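Local coordinates for cystathionine gamma-synthase (Xanthomonas oryzae pv. oryzae KACC 10331, PDB 6LGO), which probably catalyses the pyridoxal phosphate-dependent synthesis of cystathionine, and may also have cystathionine gamma-lyase activity, at residues G308-F313 and L370-I375; N159-I164 and A364-G369. The protein carries 1 engineered substitution. One frame throughout, in Å; residues are numbered along the deposited sequence.

Contact 1 and contact 2 lie side by side, their centres about 10 Å apart, and the chain runs directly from 364-369 of contact 2 into 370-375 of contact 1. Contact 1 is wholly buried and pairs two neighbouring strands of the five-stranded sheet through regular backbone bonds. Contact 2 joins two loops, is mostly buried but reaches an exposed glycine, and relies on a guanidinium-to-carbonyl bond plus a small apolar patch. They meet where S312 OG hydrogen-bonds P160 O and where L370 packs on P160 and L161. Both reach the same cofactor adduct: R372 of contact 1 binds its carboxylate, and N159 of contact 2 lies beside it.

Contact 1 of 2, residues G308-F313 and L370-I375; sequences GAMMSF and LLRLSI. With EBO ((2~{S})-2-azanyl-4-[(3~{S})-3-[(~{E})-[2-methyl-3-oxidanyl-5-(phosphonomethyl)pyridin-4-yl]methylideneamino]-4-oxidanyl-4-oxidanylidene-butyl]sulfanyl-butanoic acid), chain E.
The F313 ring takes L371 CB over one face, 4.2 Å from the ring centroid and offset toward the rim, a CH-pi contact, while L373 CG sits at its edge, near the ring plane; F325 meets the same ring edge-to-face. The R372 guanidinium meets O6 of the bound cystathionine-PLP adduct (EBO) with its edge, in plane, with M310 CE approaching obliquely. These groups project from opposite faces of an antiparallel strand pair, 310-313 with 371-374, in the smaller sheet of a fold-type I (aspartate aminotransferase-like) PLP enzyme. M311-L373 (L373 N to M311 O 2.7 Å) and F313-L371 are hydrogen-bonded pairs; M310-S374 and S312-R372 are non-hydrogen-bonded. On the F313 face, M311 CE closes on I375 CD1 at 3.6 Å, and I273 of helix 259-277 touches both residues. On the other face, the M310 chain bends at chi2 and chi3 (both -59°), which folds SD back over S374 and lays CE 3.7 Å from R372 NE. S374 OG itself is hydrogen-bonded to G339 N. R372 stays extended until its bend at chi3, then grips the adduct's carboxylate with two nearly straight bonds: NH1 to EBO O6 at 2.8 Å and NH2 to EBO O5 at 3.0 Å.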
# COMPACT_ATOMS: atom_id res chain seq x y z
N GLY A 308 -19.45 -12.61 -22.41
CA GLY A 308 -19.17 -12.32 -21.02
C GLY A 308 -19.20 -13.54 -20.14
O GLY A 308 -19.28 -14.68 -20.70
N ALA A 309 -19.30 -13.31 -18.83
CA ALA A 309 -19.23 -14.36 -17.81
C ALA A 309 -20.20 -14.06 -16.69
O ALA A 309 -20.04 -14.68 -15.61
CB ALA A 309 -17.81 -14.50 -17.30
N MET A 310 -21.13 -13.15 -16.91
CA MET A 310 -22.25 -13.03 -15.96
C MET A 310 -23.44 -13.83 -16.52
O MET A 310 -23.68 -13.79 -17.77
CB MET A 310 -22.64 -11.57 -15.83
CG MET A 310 -21.54 -10.72 -15.29
SD MET A 310 -20.97 -11.24 -13.66
CE MET A 310 -22.46 -11.12 -12.67
N MET A 311 -24.18 -14.49 -15.64
CA MET A 311 -25.44 -15.16 -16.03
C MET A 311 -26.29 -15.35 -14.78
O MET A 311 -25.76 -15.42 -13.61
CB MET A 311 -25.20 -16.52 -16.69
CG MET A 311 -24.52 -17.52 -15.78
SD MET A 311 -24.27 -19.11 -16.71
CE MET A 311 -22.95 -18.63 -17.81
N SER A 312 -27.58 -15.47 -15.00
CA SER A 312 -28.49 -15.79 -13.88
C SER A 312 -29.47 -16.87 -14.32
O SER A 312 -29.41 -17.34 -15.48
CB SER A 312 -29.05 -14.51 -13.29
OG SER A 312 -29.83 -13.92 -14.27
N PHE A 313 -30.06 -17.51 -13.33
CA PHE A 313 -30.85 -18.73 -13.55
C PHE A 313 -31.86 -18.88 -12.42
O PHE A 313 -31.70 -18.25 -11.41
CB PHE A 313 -29.95 -19.95 -13.78
CG PHE A 313 -29.24 -20.41 -12.54
CD1 PHE A 313 -28.07 -19.79 -12.14
CD2 PHE A 313 -29.78 -21.38 -11.76
CE1 PHE A 313 -27.39 -20.20 -11.02
CE2 PHE A 313 -29.11 -21.79 -10.62
CZ PHE A 313 -27.92 -21.19 -10.26
N LEU A 370 -34.34 -15.97 -8.20
CA LEU A 370 -33.23 -15.74 -9.18
C LEU A 370 -31.88 -15.81 -8.43
O LEU A 370 -31.75 -15.17 -7.38
CB LEU A 370 -33.41 -14.40 -9.89
CG LEU A 370 -32.43 -14.17 -11.04
CD1 LEU A 370 -32.73 -15.06 -12.25
CD2 LEU A 370 -32.37 -12.70 -11.45
N LEU A 371 -30.97 -16.62 -8.98
CA LEU A 371 -29.52 -16.63 -8.64
C LEU A 371 -28.70 -16.06 -9.80
O LEU A 371 -29.04 -16.34 -10.97
CB LEU A 371 -29.12 -18.06 -8.24
CG LEU A 371 -29.84 -18.54 -6.97
CD1 LEU A 371 -29.62 -20.03 -6.81
CD2 LEU A 371 -29.40 -17.72 -5.72
N ARG A 372 -27.68 -15.28 -9.45
CA ARG A 372 -26.69 -14.69 -10.38
C ARG A 372 -25.31 -15.25 -10.12
O ARG A 372 -24.88 -15.28 -8.97
CB ARG A 372 -26.68 -13.18 -10.24
CG ARG A 372 -25.90 -12.46 -11.31
CD ARG A 372 -25.79 -11.00 -10.93
NE ARG A 372 -24.80 -10.79 -9.87
CZ ARG A 372 -24.50 -9.63 -9.29
NH1 ARG A 372 -25.14 -8.52 -9.65
NH2 ARG A 372 -23.56 -9.61 -8.33
N LEU A 373 -24.64 -15.69 -11.19
CA LEU A 373 -23.26 -16.19 -11.11
C LEU A 373 -22.34 -15.16 -11.70
O LEU A 373 -22.68 -14.62 -12.79
CB LEU A 373 -23.14 -17.45 -11.94
CG LEU A 373 -23.95 -18.64 -11.48
CD1 LEU A 373 -23.67 -19.84 -12.42
CD2 LEU A 373 -23.58 -18.96 -10.03
N SER A 374 -21.25 -14.83 -10.99
CA SER A 374 -20.06 -14.17 -11.57
C SER A 374 -19.03 -15.28 -11.72
O SER A 374 -18.48 -15.73 -10.74
CB SER A 374 -19.50 -13.06 -10.72
OG SER A 374 -18.41 -12.39 -11.40
N ILE A 375 -18.80 -15.71 -12.94
CA ILE A 375 -17.90 -16.87 -13.19
C ILE A 375 -16.49 -16.32 -13.27
O ILE A 375 -16.26 -15.39 -14.08
CB ILE A 375 -18.35 -17.60 -14.47
CG1 ILE A 375 -19.67 -18.28 -14.11
CG2 ILE A 375 -17.30 -18.57 -14.94
CD1 ILE A 375 -20.51 -18.42 -15.22
O6 EBO E . -24.44 -6.01 -8.58
C15 EBO E . -23.44 -5.95 -7.78
O5 EBO E . -22.95 -6.92 -7.18
C8 EBO E . -22.74 -4.70 -7.41
C9 EBO E . -22.74 -4.31 -5.87
C10 EBO E . -23.93 -4.85 -5.01
S EBO E . -23.59 -4.21 -3.47
C11 EBO E . -25.24 -4.09 -2.97
C12 EBO E . -25.27 -3.97 -1.48
C13 EBO E . -24.87 -2.68 -0.82
C14 EBO E . -25.60 -1.46 -1.27
O4 EBO E . -25.25 -0.91 -2.31
O3 EBO E . -26.48 -0.92 -0.63
N2 EBO E . -25.12 -3.06 0.57
N1 EBO E . -23.04 -3.70 -8.48
C7 EBO E . -22.51 -2.58 -8.59
C3 EBO E . -22.70 -1.70 -9.75
C2 EBO E . -23.23 -2.26 -10.95
O7 EBO E . -23.63 -3.57 -11.07
C4 EBO E . -22.25 -0.28 -9.69
C6 EBO E . -21.48 0.52 -8.62
P EBO E . -20.03 0.34 -7.42
O2 EBO E . -18.54 0.36 -7.53
O1 EBO E . -20.14 1.65 -6.54
O EBO E . -20.28 -0.72 -6.29
C5 EBO E . -22.65 0.37 -10.96
N EBO E . -23.15 -0.11 -12.12
C1 EBO E . -23.46 -1.40 -12.11
C EBO E . -23.98 -2.15 -13.27

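Contact 2 of 2, residues N159-I164 and A364-G369. With EBO ((2~{S})-2-azanyl-4-[(3~{S})-3-[(~{E})-[2-methyl-3-oxidanyl-5-(phosphonomethyl)pyridin-4-yl]methylideneamino]-4-oxidanyl-4-oxidanylidene-butyl]sulfanyl-butanoic acid), chain E.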
# COMPACT_ATOMS: atom_id res chain seq x y z
N ASN A 159 -28.23 -5.81 -15.31
CA ASN A 159 -27.95 -6.55 -14.07
C ASN A 159 -29.27 -6.68 -13.32
O ASN A 159 -29.81 -5.63 -12.95
CB ASN A 159 -26.94 -5.74 -13.27
CG ASN A 159 -26.64 -6.26 -11.89
OD1 ASN A 159 -25.92 -5.55 -11.22
ND2 ASN A 159 -27.07 -7.45 -11.50
N PRO A 160 -29.81 -7.88 -13.02
CA PRO A 160 -29.13 -9.15 -13.27
C PRO A 160 -29.76 -10.04 -14.36
O PRO A 160 -29.42 -11.21 -14.40
CB PRO A 160 -29.37 -9.80 -11.89
CG PRO A 160 -30.84 -9.47 -11.63
CD PRO A 160 -31.02 -8.06 -12.20
N LEU A 161 -30.63 -9.50 -15.22
CA LEU A 161 -31.31 -10.41 -16.18
C LEU A 161 -30.64 -10.43 -17.53
O LEU A 161 -31.02 -11.29 -18.30
CB LEU A 161 -32.80 -10.09 -16.26
CG LEU A 161 -33.56 -10.48 -14.99
CD1 LEU A 161 -34.86 -9.71 -14.89
CD2 LEU A 161 -33.78 -12.00 -14.85
N LEU A 162 -29.60 -9.64 -17.75
CA LEU A 162 -28.80 -9.69 -19.00
C LEU A 162 -29.73 -9.37 -20.21
O LEU A 162 -29.61 -9.92 -21.31
CB LEU A 162 -28.16 -11.08 -19.10
CG LEU A 162 -26.94 -11.42 -18.23
CD1 LEU A 162 -25.83 -10.42 -18.37
CD2 LEU A 162 -27.23 -11.59 -16.77
N ARG A 163 -30.63 -8.44 -20.03
CA ARG A 163 -31.49 -7.89 -21.13
C ARG A 163 -30.48 -7.05 -21.95
O ARG A 163 -29.52 -6.51 -21.40
CB ARG A 163 -32.74 -7.36 -20.39
CG ARG A 163 -34.09 -7.36 -21.02
CD ARG A 163 -35.41 -7.87 -20.34
NE ARG A 163 -35.43 -7.24 -19.09
CZ ARG A 163 -36.07 -7.56 -17.99
NH1 ARG A 163 -36.97 -8.51 -17.91
NH2 ARG A 163 -35.70 -6.87 -16.92
N ILE A 164 -30.58 -7.07 -23.28
CA ILE A 164 -29.62 -6.40 -24.20
C ILE A 164 -30.30 -5.22 -24.84
O ILE A 164 -31.38 -5.42 -25.45
CB ILE A 164 -29.08 -7.38 -25.28
CG1 ILE A 164 -28.53 -8.68 -24.69
CG2 ILE A 164 -28.01 -6.71 -26.08
CD1 ILE A 164 -27.21 -8.48 -23.93
N ALA A 364 -39.25 -5.08 -13.06
CA ALA A 364 -37.98 -5.47 -13.73
C ALA A 364 -38.00 -6.96 -14.11
O ALA A 364 -37.23 -7.28 -14.98
CB ALA A 364 -36.78 -5.10 -12.85
N GLY A 365 -38.82 -7.82 -13.48
CA GLY A 365 -38.88 -9.30 -13.69
C GLY A 365 -37.80 -10.07 -12.92
O GLY A 365 -37.37 -11.12 -13.39
N ILE A 366 -37.36 -9.54 -11.79
CA ILE A 366 -36.41 -10.18 -10.85
C ILE A 366 -37.23 -11.00 -9.83
O ILE A 366 -37.95 -10.37 -9.03
CB ILE A 366 -35.57 -9.08 -10.18
CG1 ILE A 366 -34.81 -8.23 -11.21
CG2 ILE A 366 -34.68 -9.71 -9.12
CD1 ILE A 366 -34.07 -7.05 -10.55
N SER A 367 -37.27 -12.31 -9.96
CA SER A 367 -38.05 -13.16 -9.03
C SER A 367 -37.27 -13.33 -7.75
O SER A 367 -36.01 -13.07 -7.75
CB SER A 367 -38.39 -14.50 -9.61
OG SER A 367 -37.22 -15.26 -9.72
N ASP A 368 -37.98 -13.83 -6.75
CA ASP A 368 -37.45 -14.28 -5.44
C ASP A 368 -36.55 -15.52 -5.59
O ASP A 368 -35.73 -15.79 -4.66
CB ASP A 368 -38.60 -14.40 -4.43
CG ASP A 368 -39.10 -13.04 -3.91
OD1 ASP A 368 -38.62 -11.97 -4.38
OD2 ASP A 368 -39.94 -13.05 -2.99
N GLY A 369 -36.64 -16.24 -6.70
CA GLY A 369 -35.88 -17.48 -6.98
C GLY A 369 -34.59 -17.20 -7.77
O GLY A 369 -33.78 -18.10 -7.93
O6 EBO E . -24.44 -6.01 -8.58
C15 EBO E . -23.44 -5.95 -7.78
O5 EBO E . -22.95 -6.92 -7.18
C8 EBO E . -22.74 -4.70 -7.41
C9 EBO E . -22.74 -4.31 -5.87
C10 EBO E . -23.93 -4.85 -5.01
S EBO E . -23.59 -4.21 -3.47
C11 EBO E . -25.24 -4.09 -2.97
C12 EBO E . -25.27 -3.97 -1.48
C13 EBO E . -24.87 -2.68 -0.82
C14 EBO E . -25.60 -1.46 -1.27
O4 EBO E . -25.25 -0.91 -2.31
O3 EBO E . -26.48 -0.92 -0.63
N2 EBO E . -25.12 -3.06 0.57
N1 EBO E . -23.04 -3.70 -8.48
C7 EBO E . -22.51 -2.58 -8.59
C3 EBO E . -22.70 -1.70 -9.75
C2 EBO E . -23.23 -2.26 -10.95
O7 EBO E . -23.63 -3.57 -11.07
C4 EBO E . -22.25 -0.28 -9.69
C6 EBO E . -21.48 0.52 -8.62
P EBO E . -20.03 0.34 -7.42
O2 EBO E . -18.54 0.36 -7.53
O1 EBO E . -20.14 1.65 -6.54
O EBO E . -20.28 -0.72 -6.29
C5 EBO E . -22.65 0.37 -10.96
N EBO E . -23.15 -0.11 -12.12
C1 EBO E . -23.46 -1.40 -12.11
C EBO E . -23.98 -2.15 -13.27
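R163 leaves its backbone with chi1 at -149° and then bends at chi2 and chi3, a path that swings the guanidinium round to the A364 carbonyl. L161 CG stands anti to its own carbonyl carbon (chi1 -70°), and an extended chi2 of 159° carries CD1 on to the same turn of chain, 3.2 Å from G365 O and 3.4 Å from A364 O. R163 NH2 bonds A364 O in the carbonyl plane and close to the guanidinium plane; the modelled 2.5 Å between R163 NH2 and A364 O is shorter than usual, and its exact length is doubtful. NH1 adds a weak, bent bond to the same oxygen at 3.2 Å. The acceptor belongs to the last residue of helix 358-364, where G365, with positive phi, ends the helix in a Schellman motif. R163 reaches the C-terminal end of that helix, whose dipole would be expected to favour a positive group, and NH2 also salt-bridges D110. Next to this polar link, the I366 side chain crosses P160 at about a right angle, with CD1 3.6 Å from P160 CD, while I366 CG1 lies 4.0 Å from L161 CD1. The peptide before P160 is cis, kinking the loop between strand 151-155 and helix 167-176. Just ahead of it, the end of the N159 side chain comes close to EBO O6 and to EBO O7, the oxygen carried on the pyridine ring.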